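Local coordinates for protein Cwp19 (Clostridioides difficile, PDB 5OQ3) that probably hydrolyses cell-wall peptidoglycan through this glycoside hydrolase TIM-barrel domain, and may also have N-acetylmuramoyl-L-alanine amidase activity, at residues V244-I249 with A273-W278; V187-Y192 with T224-V229. All blocks are in the same frame, centred on the assembly; numbering follows the deposited sequence. Where two conformers were deposited one is given.

Contact 1 of 2, residues V244-I249 with A273-W278; sequences VSPAGI and ADTRAW
Val-244 and Pro-246 meet Thr-275 and Trp-278 in a buried, mainly apolar contact of the TIM barrel, where the end of strand 241-244 and the loop after it pack against the start of helix 275-280. The two segments bury 157 Å² between them. Val-244 presents CG1, which lies 3.4 Å from CZ3 of Trp-278; with chi1 at 179° this methyl stands opposite the backbone N and extends to the six-membered end of the indole. The two side chains cross nearly at right angles, and the ring is met obliquely. Pro-246 CB joins the same corner, 4.0 Å from Trp-278 CZ3. On its other flank, Pro-246 CG packs 3.9 Å from Thr-275 CG2.

The indole is also covered by its own helix start: Asp-274 O sits 3.2 Å above the Trp-278 ring plane, offset toward the rim. Asp-274 is the N-cap, its OD1 accepting a weak capping bond from Ala-277 N and also a hydrogen bond from Trp-250 NE1. Beyond the two segments, Trp-278 touches Val-222 of helix 214-236, so it lies between the end of strand 241-244 and that helix. A water also bridges the segments, donating to Ala-247 O at 2.9 Å and lying 2.8 Å from Thr-275 OG1.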
loop_
_atom_site.group_PDB
_atom_site.type_symbol
_atom_site.label_atom_id
_atom_site.label_comp_id
_atom_site.label_asym_id
_atom_site.label_seq_id
_atom_site.Cartn_x
_atom_site.Cartn_y
_atom_site.Cartn_z
ATOM N N VAL A 244 1.028 -6.415 2.817
ATOM C CA VAL A 244 -0.062 -5.737 2.152
ATOM C C VAL A 244 -0.867 -5.001 3.194
ATOM O O VAL A 244 -1.112 -5.494 4.296
ATOM C CB VAL A 244 -0.978 -6.783 1.402
ATOM C CG1 VAL A 244 -2.146 -6.116 0.717
ATOM C CG2 VAL A 244 -0.159 -7.603 0.436
ATOM N N SER A 245 -1.329 -3.820 2.771
ATOM C CA SER A 245 -2.202 -2.993 3.568
ATOM C C SER A 245 -3.583 -2.885 2.917
ATOM O O SER A 245 -3.798 -2.026 2.050
ATOM C CB SER A 245 -1.606 -1.597 3.751
ATOM O OG SER A 245 -2.397 -0.740 4.527
ATOM N N PRO A 246 -4.536 -3.761 3.313
ATOM C CA PRO A 246 -5.897 -3.706 2.796
ATOM C C PRO A 246 -6.747 -2.720 3.576
ATOM O O PRO A 246 -6.375 -2.215 4.655
ATOM C CB PRO A 246 -6.368 -5.134 2.985
ATOM C CG PRO A 246 -5.758 -5.482 4.315
ATOM C CD PRO A 246 -4.383 -4.818 4.325
ATOM N N ALA A 247 -7.920 -2.491 3.019
ATOM C CA ALA A 247 -8.924 -1.721 3.740
ATOM C C ALA A 247 -9.256 -2.422 5.092
ATOM O O ALA A 247 -9.056 -3.632 5.280
ATOM C CB ALA A 247 -10.168 -1.589 2.896
ATOM N N GLY A 248 -9.786 -1.632 6.009
ATOM C CA GLY A 248 -9.914 -2.046 7.392
ATOM C C GLY A 248 -11.035 -3.017 7.749
ATOM O O GLY A 248 -11.018 -3.594 8.850
ATOM N N ILE A 249 -12.006 -3.177 6.852
ATOM C CA ILE A 249 -13.068 -4.157 7.020
ATOM C C ILE A 249 -12.919 -5.218 5.899
ATOM O O ILE A 249 -12.872 -4.896 4.703
ATOM C CB ILE A 249 -14.470 -3.517 6.987
ATOM C CG1 ILE A 249 -14.668 -2.636 8.229
ATOM C CG2 ILE A 249 -15.562 -4.585 6.899
ATOM C CD1 ILE A 249 -15.869 -1.732 8.143
ATOM N N ALA A 273 -10.475 -8.472 -2.267
ATOM C CA ALA A 273 -9.317 -8.578 -1.422
ATOM C C ALA A 273 -9.701 -9.416 -0.215
ATOM O O ALA A 273 -10.280 -8.936 0.736
ATOM C CB ALA A 273 -8.834 -7.197 -1.019
ATOM N N ASP A 274 -9.386 -10.679 -0.278
ATOM C CA ASP A 274 -9.780 -11.698 0.687
ATOM C C ASP A 274 -8.655 -11.838 1.713
ATOM O O ASP A 274 -7.890 -12.806 1.714
ATOM C CB ASP A 274 -10.104 -13.011 0.013
ATOM C CG ASP A 274 -10.730 -14.019 0.956
ATOM O OD1 ASP A 274 -10.797 -13.765 2.193
ATOM O OD2 ASP A 274 -11.152 -15.077 0.433
ATOM N N THR A 275 -8.562 -10.859 2.589
ATOM C CA THR A 275 -7.408 -10.774 3.505
ATOM C C THR A 275 -7.323 -12.016 4.372
ATOM O O THR A 275 -6.228 -12.466 4.662
ATOM C CB THR A 275 -7.547 -9.537 4.373
ATOM O OG1 THR A 275 -7.894 -8.450 3.522
ATOM C CG2 THR A 275 -6.258 -9.272 5.124
ATOM N N ARG A 276 -8.460 -12.563 4.781
ATOM C CA ARG A 276 -8.411 -13.789 5.582
ATOM C C ARG A 276 -7.710 -14.901 4.847
ATOM O O ARG A 276 -6.936 -15.639 5.456
ATOM C CB ARG A 276 -9.817 -14.189 6.018
ATOM C CG ARG A 276 -9.817 -15.539 6.705
ATOM C CD ARG A 276 -11.186 -15.929 7.243
ATOM N NE ARG A 276 -11.531 -15.092 8.373
ATOM C CZ ARG A 276 -12.712 -15.099 8.975
ATOM N NH1 ARG A 276 -13.679 -15.907 8.552
ATOM N NH2 ARG A 276 -12.938 -14.332 10.019
ATOM N N ALA A 277 -8.010 -15.096 3.570
ATOM C CA ALA A 277 -7.324 -16.131 2.804
ATOM C C ALA A 277 -5.844 -15.872 2.752
ATOM O O ALA A 277 -5.033 -16.820 2.798
ATOM C CB ALA A 277 -7.923 -16.174 1.370
ATOM N N TRP A 278 -5.422 -14.637 2.579
ATOM C CA TRP A 278 -4.015 -14.320 2.504
ATOM C C TRP A 278 -3.323 -14.762 3.781
ATOM O O TRP A 278 -2.208 -15.285 3.757
ATOM C CB TRP A 278 -3.779 -12.831 2.312
ATOM C CG TRP A 278 -4.497 -12.173 1.205
ATOM C CD1 TRP A 278 -5.088 -12.734 0.111
ATOM C CD2 TRP A 278 -4.661 -10.764 1.075
ATOM N NE1 TRP A 278 -5.671 -11.779 -0.657
ATOM C CE2 TRP A 278 -5.396 -10.546 -0.101
ATOM C CE3 TRP A 278 -4.253 -9.652 1.847
ATOM C CZ2 TRP A 278 -5.778 -9.266 -0.499
ATOM C CZ3 TRP A 278 -4.615 -8.411 1.445
ATOM C CH2 TRP A 278 -5.335 -8.203 0.271
HETATM O O HOH W 1 -9.476 -6.414 4.625
#

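Contact 2 of 2, residues V187-Y192 with T224-V229; sequences VHFDDY and TLLRDV
Strand 187-189 and helix 224-229 run almost antiparallel, at 172° between their N-to-C directions, with axes 11.5 Å apart at closest approach and Phe-189 and Leu-226 as the nearest CA pair, at 9.2 Å. That spacing is bridged by the Phe-189 ring, which reaches outward from the strand to three aliphatic side chains, all meeting it obliquely. Leu-226 brings CD2 to 3.8 Å from Phe-189 CD2, the two side chains sliding past each other in opposite directions. Although the CB of Leu-226 does not aim at the strand, its end comes nearer: with CD1 extended away from CA (chi2 -177°), the other methyl, CD2, is the one turned to the ring.

This is the strand-to-helix layer of a TIM barrel: strand 186-189 is the fourth of eight parallel strands, and helix 214-236 leads on to the fifth. Val-229 comes from the opposite direction to Phe-189, its CG2 lying 4.0 Å from Phe-189 CZ. Leu-225 stands a little further off, with CD2 4.2 Å from Phe-189 CE2. Phe-242 of the next strand meets Phe-189 edge-to-face, and Ile-175 of helix 165-181 also packs on it. On the helix, Arg-227 grips Asp-228 side-on, NE (2.9 Å) and NH2 both binding the single oxygen OD1 from the same face of the carboxylate.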
loop_
_atom_site.group_PDB
_atom_site.type_symbol
_atom_site.label_atom_id
_atom_site.label_comp_id
_atom_site.label_asym_id
_atom_site.label_seq_id
_atom_site.Cartn_x
_atom_site.Cartn_y
_atom_site.Cartn_z
ATOM N N VAL A 187 8.865 -5.301 0.506
ATOM C CA VAL A 187 7.954 -4.955 -0.614
ATOM C C VAL A 187 6.558 -4.837 -0.004
ATOM O O VAL A 187 6.161 -5.698 0.777
ATOM C CB VAL A 187 8.017 -6.074 -1.704
ATOM C CG1 VAL A 187 6.916 -5.876 -2.739
ATOM C CG2 VAL A 187 9.417 -6.176 -2.304
ATOM N N HIS A 188 5.855 -3.767 -0.376
ATOM C CA HIS A 188 4.580 -3.423 0.199
ATOM C C HIS A 188 3.561 -3.113 -0.906
ATOM O O HIS A 188 3.880 -2.334 -1.834
ATOM C CB HIS A 188 4.774 -2.170 1.035
ATOM C CG HIS A 188 3.559 -1.662 1.758
ATOM N ND1 HIS A 188 3.311 -1.978 3.074
ATOM C CD2 HIS A 188 2.598 -0.798 1.383
ATOM C CE1 HIS A 188 2.219 -1.345 3.471
ATOM N NE2 HIS A 188 1.764 -0.625 2.466
ATOM N N PHE A 189 2.360 -3.694 -0.820
ATOM C CA PHE A 189 1.212 -3.253 -1.638
ATOM C C PHE A 189 0.205 -2.607 -0.700
ATOM O O PHE A 189 0.002 -3.094 0.413
ATOM C CB PHE A 189 0.491 -4.436 -2.349
ATOM C CG PHE A 189 1.290 -5.150 -3.427
ATOM C CD1 PHE A 189 2.559 -4.753 -3.882
ATOM C CD2 PHE A 189 0.710 -6.224 -4.040
ATOM C CE1 PHE A 189 3.225 -5.453 -4.886
ATOM C CE2 PHE A 189 1.353 -6.895 -5.061
ATOM C CZ PHE A 189 2.595 -6.517 -5.474
ATOM N N ASP A 190 -0.441 -1.540 -1.181
ATOM C CA ASP A 190 -1.540 -0.943 -0.444
ATOM C C ASP A 190 -2.867 -1.565 -0.866
ATOM O O ASP A 190 -2.915 -2.761 -1.218
ATOM C CB ASP A 190 -1.492 0.591 -0.474
ATOM C CG ASP A 190 -1.665 1.186 -1.849
ATOM O OD1 ASP A 190 -1.085 0.629 -2.813
ATOM O OD2 ASP A 190 -2.269 2.282 -1.975
ATOM N N ASP A 191 -3.970 -0.830 -0.820
ATOM C CA ASP A 191 -5.283 -1.439 -0.693
ATOM C C ASP A 191 -6.076 -1.542 -1.992
ATOM O O ASP A 191 -7.234 -1.964 -1.938
ATOM C CB ASP A 191 -6.110 -0.652 0.346
ATOM C CG ASP A 191 -6.178 0.861 0.061
ATOM O OD1 ASP A 191 -5.131 1.585 0.091
ATOM O OD2 ASP A 191 -7.303 1.337 -0.201
ATOM N N TYR A 192 -5.462 -1.239 -3.141
ATOM C CA TYR A 192 -6.182 -1.208 -4.405
ATOM C C TYR A 192 -5.988 -2.516 -5.162
ATOM O O TYR A 192 -4.862 -2.919 -5.475
ATOM C CB TYR A 192 -5.809 -0.009 -5.271
ATOM C CG TYR A 192 -6.048 1.318 -4.609
ATOM C CD1 TYR A 192 -7.333 1.840 -4.507
ATOM C CD2 TYR A 192 -4.996 2.052 -4.067
ATOM C CE1 TYR A 192 -7.558 3.056 -3.896
ATOM C CE2 TYR A 192 -5.221 3.280 -3.448
ATOM C CZ TYR A 192 -6.493 3.770 -3.388
ATOM O OH TYR A 192 -6.704 4.972 -2.771
ATOM N N THR A 224 -3.388 -15.252 -6.053
ATOM C CA THR A 224 -2.329 -15.811 -6.885
ATOM C C THR A 224 -1.217 -14.820 -7.101
ATOM O O THR A 224 -0.045 -15.166 -7.139
ATOM C CB THR A 224 -2.913 -16.223 -8.273
ATOM O OG1 THR A 224 -3.893 -17.245 -8.095
ATOM C CG2 THR A 224 -1.895 -16.825 -9.148
ATOM N N LEU A 225 -1.578 -13.570 -7.345
ATOM C CA LEU A 225 -0.584 -12.517 -7.507
ATOM C C LEU A 225 0.258 -12.389 -6.243
ATOM O O LEU A 225 1.488 -12.402 -6.291
ATOM C CB LEU A 225 -1.218 -11.162 -7.843
ATOM C CG LEU A 225 -0.183 -10.041 -7.907
ATOM C CD1 LEU A 225 0.849 -10.242 -9.009
ATOM C CD2 LEU A 225 -0.912 -8.723 -8.058
ATOM N N LEU A 226 -0.402 -12.270 -5.099
ATOM C CA LEU A 226 0.331 -12.177 -3.841
ATOM C C LEU A 226 1.256 -13.345 -3.610
ATOM O O LEU A 226 2.436 -13.168 -3.262
ATOM C CB LEU A 226 -0.604 -11.951 -2.649
ATOM C CG LEU A 226 -1.541 -10.748 -2.705
ATOM C CD1 LEU A 226 -2.346 -10.642 -1.413
ATOM C CD2 LEU A 226 -0.945 -9.447 -3.032
ATOM N N ARG A 227 0.730 -14.546 -3.792
ATOM C CA ARG A 227 1.533 -15.759 -3.681
ATOM C C ARG A 227 2.765 -15.699 -4.547
ATOM O O ARG A 227 3.873 -16.035 -4.112
ATOM C CB ARG A 227 0.665 -16.961 -4.057
ATOM C CG ARG A 227 1.352 -18.295 -3.960
ATOM C CD ARG A 227 0.559 -19.368 -4.708
ATOM N NE ARG A 227 0.653 -19.123 -6.155
ATOM C CZ ARG A 227 -0.022 -19.789 -7.084
ATOM N NH1 ARG A 227 -0.928 -20.713 -6.716
ATOM N NH2 ARG A 227 0.192 -19.547 -8.385
ATOM N N ASP A 228 2.575 -15.335 -5.800
ATOM C CA ASP A 228 3.665 -15.387 -6.779
ATOM C C ASP A 228 4.695 -14.285 -6.539
ATOM O O ASP A 228 5.873 -14.486 -6.719
ATOM C CB ASP A 228 3.104 -15.263 -8.204
ATOM C CG ASP A 228 2.386 -16.550 -8.699
ATOM O OD1 ASP A 228 2.384 -17.580 -7.967
ATOM O OD2 ASP A 228 1.890 -16.457 -9.841
ATOM N N VAL A 229 4.278 -13.121 -6.060
ATOM C CA VAL A 229 5.189 -12.045 -5.690
ATOM C C VAL A 229 6.014 -12.496 -4.478
ATOM O O VAL A 229 7.248 -12.370 -4.479
ATOM C CB VAL A 229 4.402 -10.737 -5.381
ATOM C CG1 VAL A 229 5.328 -9.686 -4.724
ATOM C CG2 VAL A 229 3.832 -10.159 -6.677
#

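In the fold
Going from the N terminus, contact 2 comes first: the chain leaves strand 186-189, passes through helix 202-208 and returns along helix 214-236, so that the contact closes a loop with 31 residues between its segments. Strand 241-244 follows, and from its end contact 1 closes a second loop, of 23 intervening residues, at helix 275-280. The contacts therefore stand in series, neither nested nor crossed, with centres about 10 Å apart. They also touch directly: Ser-245 N lies 2.8 Å from Phe-189 O, a probable hydrogen bond between neighbouring strand ends, and Trp-278 CE2 packs 3.3 Å from Leu-226 CD1, joining helix 275-280 to helix 214-236 outside the barrel.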